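Local coordinates for protein dihydropteroate synthase (Burkholderia cenocepacia, PDB 2Y5S) that probably catalyses the condensation of para-aminobenzoate with 6-hydroxymethyl-7,8-dihydropterin diphosphate to give 7,8-dihydropteroate, the immediate precursor of folates, at residues B[256-261]-B[275-280]; B[260-263]-B[268-271]; B[194-199]-B[235-240]. One frame throughout, in Å; residues are numbered along the deposited sequence.

In this TIM barrel, contacts 1 and 2 are apolar packing and contact 3 faces the ligand. All are buried. Contacts 1 and 2 share helix 251-263: contact 1 sets it against the next helix, 274-291, close to the second subunit, while contact 2 sets it against strand 268-271, which joins those two helices. Both are apolar across their interfaces, and they touch one another through T277, V269 and V271. Contact 3 is polar as well as apolar, with a lysine and a helix start directed at 7,8-dihydropteroate. It meets contact 1 where L238 packs on A257. R270 of contact 2 reaches the same ligand from the strand.

Contact 1 (B[256-261]-B[275-280]); sequences AAALCA and AATVDA
Where A258 faces T277 and L259 faces A280, the two helix backbones stand 7.3 Å apart from CA to CA at each pair, close enough for short side chains to bridge them. The A258 methyl points at the second helix and meets T277 through CB and CG2, 4.1 Å apart. In T277, CG2 stands anti to the backbone N, and OG1 takes the place beside that N (chi1 -55°), where it hydrogen-bonds the backbone O of D273, just ahead of the helix. The hydroxyl is thus satisfied at the start of the helix, while CG2 serves the packing. L259, the next residue after A258 on the same helix, supplies the bulk. Its fork comes over the end of segment 275-280, with CD1 3.9 Å from A280 CB and CD2 3.7 Å from A280 O. Across the two segments the contact is van der Waals, and the small alanines are consistent with the short CA separation. It joins consecutive outer helices of the TIM barrel, 251-263 and 274-291. L281 and W284 of helix 274-291 also pack on L259, V269 and V271 of strand 268-271 lie against T277, and A256 of the second subunit touches L259 from across the dimer.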
# COMPACT_ATOMS: atom_id res chain seq x y z
N ALA B 256 -0.11 -3.73 -1.79
CA ALA B 256 0.89 -2.74 -2.23
C ALA B 256 0.80 -2.49 -3.74
O ALA B 256 0.81 -1.33 -4.20
CB ALA B 256 2.32 -3.19 -1.83
N ALA B 257 0.65 -3.56 -4.51
CA ALA B 257 0.56 -3.45 -5.96
C ALA B 257 -0.73 -2.72 -6.41
O ALA B 257 -0.69 -1.82 -7.29
CB ALA B 257 0.65 -4.83 -6.60
N ALA B 258 -1.84 -3.07 -5.80
CA ALA B 258 -3.12 -2.37 -6.09
C ALA B 258 -3.04 -0.88 -5.80
O ALA B 258 -3.46 -0.05 -6.62
CB ALA B 258 -4.27 -3.04 -5.32
N LEU B 259 -2.45 -0.52 -4.65
CA LEU B 259 -2.23 0.90 -4.33
C LEU B 259 -1.36 1.63 -5.32
O LEU B 259 -1.64 2.77 -5.72
CB LEU B 259 -1.60 1.05 -2.94
CG LEU B 259 -2.55 0.85 -1.77
CD1 LEU B 259 -1.76 0.59 -0.47
CD2 LEU B 259 -3.51 2.07 -1.62
N CYS B 260 -0.25 1.00 -5.70
CA CYS B 260 0.62 1.53 -6.74
C CYS B 260 -0.15 1.77 -8.04
O CYS B 260 0.01 2.80 -8.70
CB CYS B 260 1.79 0.59 -6.98
SG CYS B 260 2.90 1.20 -8.20
N ALA B 261 -0.98 0.81 -8.43
CA ALA B 261 -1.75 0.93 -9.66
C ALA B 261 -2.70 2.11 -9.58
O ALA B 261 -2.80 2.89 -10.52
CB ALA B 261 -2.51 -0.36 -9.96
N ALA B 275 -11.58 -7.08 1.26
CA ALA B 275 -11.59 -6.24 2.46
C ALA B 275 -10.28 -5.47 2.62
O ALA B 275 -10.27 -4.27 2.97
CB ALA B 275 -11.85 -7.08 3.74
N ALA B 276 -9.16 -6.18 2.44
CA ALA B 276 -7.85 -5.59 2.60
C ALA B 276 -7.60 -4.51 1.57
O ALA B 276 -7.03 -3.46 1.89
CB ALA B 276 -6.74 -6.68 2.55
N THR B 277 -8.01 -4.75 0.33
CA THR B 277 -7.85 -3.77 -0.74
C THR B 277 -8.70 -2.53 -0.49
O THR B 277 -8.24 -1.40 -0.63
CB THR B 277 -8.15 -4.40 -2.12
OG1 THR B 277 -7.33 -5.56 -2.29
CG2 THR B 277 -7.84 -3.45 -3.25
N VAL B 278 -9.94 -2.76 -0.09
CA VAL B 278 -10.87 -1.68 0.21
C VAL B 278 -10.37 -0.80 1.36
O VAL B 278 -10.38 0.43 1.25
CB VAL B 278 -12.27 -2.26 0.49
CG1 VAL B 278 -13.19 -1.19 1.12
CG2 VAL B 278 -12.90 -2.85 -0.84
N ASP B 279 -9.93 -1.42 2.44
CA ASP B 279 -9.35 -0.70 3.58
C ASP B 279 -8.15 0.15 3.13
O ASP B 279 -8.05 1.34 3.49
CB ASP B 279 -8.92 -1.67 4.69
CG ASP B 279 -10.10 -2.19 5.53
OD1 ASP B 279 -11.24 -1.68 5.41
OD2 ASP B 279 -9.87 -3.11 6.36
N ALA B 280 -7.25 -0.45 2.35
CA ALA B 280 -6.11 0.27 1.80
C ALA B 280 -6.55 1.44 0.97
O ALA B 280 -5.99 2.51 1.09
CB ALA B 280 -5.18 -0.65 0.98

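Contact 2 (B[260-263]-B[268-271]); sequences CAVE and IVRV. With 78H (7,8-dihydropteroate), chain P.
A261 and V262 pack on V269 at the end of a beta-alpha-beta crossover of the TIM barrel, in which helix 251-263 links the neighbouring parallel strands 229-230 and 268-271. One methyl of the strand does the work: V269 CG1 lies 3.8 Å from V262 CG1 and 4.1 Å from A261 CB, so two successive helix residues close on a single branch. The valine side chains cross at about a right angle. In V262, CG1 stands anti to the carbonyl carbon (chi1 -58°), which carries that methyl to the strand. The apolar cluster extends to L281 and W284 of helix 274-291, which pack on V262.

The next strand residue serves the opposite layer. V269 points at the helix, whereas the side chain of R270 runs into the ligand pocket: CG is anti to the backbone N (chi1 -178°) and the chain stays extended as far as NE, where chi4 of -82° turns the guanidinium plane. A salt bridge from NE to D64 OD2 helps to fix the guanidinium, and NH2 has a long, weak ion pair with D103. The group lies nearly parallel to the pterin of 7,8-dihydropteroate, where the positive charge would probably polarise the ring system. N8 of the ligand sits 3.5 Å above the guanidinium plane, over its centre, and R270 NH1 comes within 3.5 Å of ligand N5.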
# COMPACT_ATOMS: atom_id res chain seq x y z
N CYS B 260 -0.25 1.00 -5.70
CA CYS B 260 0.62 1.53 -6.74
C CYS B 260 -0.15 1.77 -8.04
O CYS B 260 0.01 2.80 -8.70
CB CYS B 260 1.79 0.59 -6.98
SG CYS B 260 2.90 1.20 -8.20
N ALA B 261 -0.98 0.81 -8.43
CA ALA B 261 -1.75 0.93 -9.66
C ALA B 261 -2.70 2.11 -9.58
O ALA B 261 -2.80 2.89 -10.52
CB ALA B 261 -2.51 -0.36 -9.96
N VAL B 262 -3.40 2.27 -8.45
CA VAL B 262 -4.33 3.41 -8.34
C VAL B 262 -3.57 4.72 -8.23
O VAL B 262 -4.02 5.72 -8.76
CB VAL B 262 -5.39 3.26 -7.19
CG1 VAL B 262 -6.21 1.98 -7.41
CG2 VAL B 262 -4.76 3.28 -5.80
N GLU B 263 -2.40 4.72 -7.60
CA GLU B 263 -1.56 5.91 -7.57
C GLU B 263 -1.17 6.31 -9.00
O GLU B 263 -1.06 7.50 -9.34
CB GLU B 263 -0.32 5.67 -6.71
CG GLU B 263 0.60 6.91 -6.51
CD GLU B 263 -0.05 7.98 -5.65
OE1 GLU B 263 -1.15 7.75 -5.10
OE2 GLU B 263 0.54 9.08 -5.52
N ILE B 268 -9.74 0.43 -12.24
CA ILE B 268 -10.23 -0.77 -11.57
C ILE B 268 -9.06 -1.65 -11.18
O ILE B 268 -8.13 -1.84 -11.96
CB ILE B 268 -11.18 -1.59 -12.50
CG1 ILE B 268 -12.36 -0.74 -12.98
CG2 ILE B 268 -11.68 -2.87 -11.79
CD1 ILE B 268 -13.22 -1.41 -14.04
N VAL B 269 -9.10 -2.20 -9.96
CA VAL B 269 -8.13 -3.18 -9.54
C VAL B 269 -8.87 -4.52 -9.26
O VAL B 269 -9.92 -4.55 -8.60
CB VAL B 269 -7.27 -2.69 -8.34
CG1 VAL B 269 -6.30 -1.53 -8.78
CG2 VAL B 269 -8.13 -2.25 -7.14
N ARG B 270 -8.32 -5.59 -9.82
CA ARG B 270 -8.90 -6.92 -9.77
C ARG B 270 -8.17 -7.70 -8.70
O ARG B 270 -6.97 -7.92 -8.80
CB ARG B 270 -8.74 -7.60 -11.14
CG ARG B 270 -9.33 -8.97 -11.26
CD ARG B 270 -9.22 -9.45 -12.73
NE ARG B 270 -9.80 -10.77 -12.88
CZ ARG B 270 -9.18 -11.91 -12.58
NH1 ARG B 270 -7.93 -11.91 -12.13
NH2 ARG B 270 -9.82 -13.07 -12.74
N VAL B 271 -8.88 -8.11 -7.66
CA VAL B 271 -8.22 -8.66 -6.48
C VAL B 271 -8.94 -9.85 -5.87
O VAL B 271 -10.16 -10.03 -6.05
CB VAL B 271 -8.08 -7.56 -5.41
CG1 VAL B 271 -7.38 -6.32 -5.99
CG2 VAL B 271 -9.46 -7.18 -4.82
O4 78H P . -4.61 -9.59 -14.93
C4 78H P . -5.70 -9.94 -15.38
C5 78H P . -6.16 -11.27 -15.29
N3 78H P . -6.52 -9.00 -16.03
C9 78H P . -7.41 -11.58 -15.86
N5 78H P . -5.44 -12.21 -14.63
C2 78H P . -7.76 -9.39 -16.61
N8 78H P . -7.91 -12.87 -15.80
N1 78H P . -8.17 -10.66 -16.49
C6 78H P . -5.86 -13.49 -14.58
N2 78H P . -8.52 -8.50 -17.27
C7 78H P . -7.09 -13.99 -15.33
C10 78H P . -5.09 -14.51 -13.78
N11 78H P . -3.99 -15.06 -14.58
C15 78H P . -2.77 -15.10 -14.04
C16 78H P . -1.67 -14.60 -14.74
C17 78H P . -2.63 -15.63 -12.76
C18 78H P . -0.42 -14.65 -14.15
C19 78H P . -1.37 -15.68 -12.18
C20 78H P . -0.27 -15.20 -12.87
C21 78H P . 1.12 -15.22 -12.22
O22 78H P . 1.98 -14.53 -12.75
O23 78H P . 1.27 -15.81 -11.13

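Contact 3 (B[194-199]-B[235-240]); sequences PGFGFG and KSMLGA. With 78H (7,8-dihydropteroate), chain P.
Extended beyond CG, the K235 side chain carries its ammonium across to the carbonyl of F196, while M237, with CG between its backbone N and carbonyl carbon (chi1 63°), sends its sulfur to the ring of F196. K235 NZ donates to F196 O at 2.7 Å, tilted from the carbonyl plane by 24°. The same nitrogen bonds G231 O and O4 of 7,8-dihydropteroate, the latter also at 2.7 Å, with a weak bond to ligand N5. Three oxygens, F196 O, G231 O and ligand O4, thus grip the ammonium beside the pterin. M237 SD makes an oblique Met-aromatic contact, 3.9 Å from F196 CD1.

F198 lays one ring face against ligand C16, and F198 CZ is 3.2 Å from ligand N11. The S236 N-H, at the start of helix 236-239, is directed at the ligand carboxylate, with S236 N 2.9 Å from O23 and bonded weakly to O22. Both segments therefore line the pocket of the pterin-binding TIM barrel. The loop 194-199 leaves strand 190-193 and leads to helix 204-211, whose N206 and L209 pack on F196, while L238 ties the short helix 236-239 to A253, S254 and A257 of helix 251-263.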
# COMPACT_ATOMS: atom_id res chain seq x y z
N PRO B 194 -2.99 -4.07 -19.15
CA PRO B 194 -1.66 -4.43 -19.68
C PRO B 194 -1.27 -5.89 -19.49
O PRO B 194 -0.22 -6.32 -20.02
CB PRO B 194 -0.72 -3.53 -18.87
CG PRO B 194 -1.47 -3.32 -17.58
CD PRO B 194 -2.89 -3.14 -18.01
N GLY B 195 -2.07 -6.64 -18.73
CA GLY B 195 -1.91 -8.08 -18.66
C GLY B 195 -0.70 -8.52 -17.88
O GLY B 195 0.16 -9.26 -18.37
N PHE B 196 -0.66 -8.09 -16.64
CA PHE B 196 0.43 -8.46 -15.78
C PHE B 196 0.56 -9.99 -15.69
O PHE B 196 -0.42 -10.67 -15.43
CB PHE B 196 0.22 -7.87 -14.38
CG PHE B 196 0.37 -6.40 -14.34
CD1 PHE B 196 1.62 -5.83 -14.48
CD2 PHE B 196 -0.74 -5.56 -14.18
CE1 PHE B 196 1.77 -4.45 -14.47
CE2 PHE B 196 -0.59 -4.19 -14.16
CZ PHE B 196 0.67 -3.64 -14.32
N GLY B 197 1.77 -10.49 -15.91
CA GLY B 197 2.06 -11.91 -15.79
C GLY B 197 1.73 -12.70 -17.05
O GLY B 197 1.80 -13.92 -17.03
N PHE B 198 1.37 -12.03 -18.14
CA PHE B 198 1.02 -12.74 -19.40
C PHE B 198 2.04 -12.48 -20.52
O PHE B 198 1.88 -11.56 -21.35
CB PHE B 198 -0.36 -12.32 -19.88
CG PHE B 198 -1.50 -12.85 -19.05
CD1 PHE B 198 -2.09 -14.07 -19.37
CD2 PHE B 198 -2.01 -12.12 -17.98
CE1 PHE B 198 -3.17 -14.56 -18.63
CE2 PHE B 198 -3.08 -12.59 -17.23
CZ PHE B 198 -3.66 -13.82 -17.55
N GLY B 199 3.09 -13.31 -20.55
CA GLY B 199 4.16 -13.17 -21.54
C GLY B 199 5.11 -12.02 -21.21
O GLY B 199 5.57 -11.32 -22.11
N LYS B 235 0.11 -12.63 -7.74
CA LYS B 235 0.82 -13.09 -8.93
C LYS B 235 2.32 -13.27 -8.68
O LYS B 235 2.86 -12.78 -7.70
CB LYS B 235 0.55 -12.16 -10.10
CG LYS B 235 -0.87 -12.28 -10.67
CD LYS B 235 -0.98 -11.59 -12.03
CE LYS B 235 -2.37 -11.78 -12.64
NZ LYS B 235 -2.54 -10.95 -13.86
N SER B 236 2.96 -13.98 -9.60
CA SER B 236 4.38 -14.30 -9.53
C SER B 236 5.27 -13.09 -9.43
O SER B 236 6.30 -13.15 -8.76
CB SER B 236 4.79 -15.11 -10.75
OG SER B 236 4.23 -16.40 -10.62
N MET B 237 4.89 -11.98 -10.08
CA MET B 237 5.66 -10.73 -9.95
C MET B 237 5.81 -10.29 -8.49
O MET B 237 6.76 -9.61 -8.13
CB MET B 237 5.06 -9.59 -10.78
CG MET B 237 3.65 -9.17 -10.36
SD MET B 237 2.95 -7.89 -11.42
CE MET B 237 3.89 -6.45 -10.89
N LEU B 238 4.84 -10.66 -7.66
CA LEU B 238 4.88 -10.33 -6.23
C LEU B 238 5.73 -11.34 -5.45
O LEU B 238 6.58 -10.97 -4.64
CB LEU B 238 3.45 -10.27 -5.68
CG LEU B 238 2.44 -9.36 -6.40
CD1 LEU B 238 1.11 -9.31 -5.64
CD2 LEU B 238 2.99 -7.96 -6.61
N GLY B 239 5.51 -12.64 -5.69
CA GLY B 239 6.31 -13.69 -5.06
C GLY B 239 7.80 -13.52 -5.30
O GLY B 239 8.64 -13.76 -4.39
N ALA B 240 8.13 -13.08 -6.52
CA ALA B 240 9.51 -12.90 -6.94
C ALA B 240 10.26 -11.86 -6.12
O ALA B 240 11.48 -11.97 -5.97
CB ALA B 240 9.57 -12.56 -8.43
O4 78H P . -4.61 -9.59 -14.93
C4 78H P . -5.70 -9.94 -15.38
C5 78H P . -6.16 -11.27 -15.29
N3 78H P . -6.52 -9.00 -16.03
C9 78H P . -7.41 -11.58 -15.86
N5 78H P . -5.44 -12.21 -14.63
C2 78H P . -7.76 -9.39 -16.61
N8 78H P . -7.91 -12.87 -15.80
N1 78H P . -8.17 -10.66 -16.49
C6 78H P . -5.86 -13.49 -14.58
N2 78H P . -8.52 -8.50 -17.27
C7 78H P . -7.09 -13.99 -15.33
C10 78H P . -5.09 -14.51 -13.78
N11 78H P . -3.99 -15.06 -14.58
C15 78H P . -2.77 -15.10 -14.04
C16 78H P . -1.67 -14.60 -14.74
C17 78H P . -2.63 -15.63 -12.76
C18 78H P . -0.42 -14.65 -14.15
C19 78H P . -1.37 -15.68 -12.18
C20 78H P . -0.27 -15.20 -12.87
C21 78H P . 1.12 -15.22 -12.22
O22 78H P . 1.98 -14.53 -12.75
O23 78H P . 1.27 -15.81 -11.13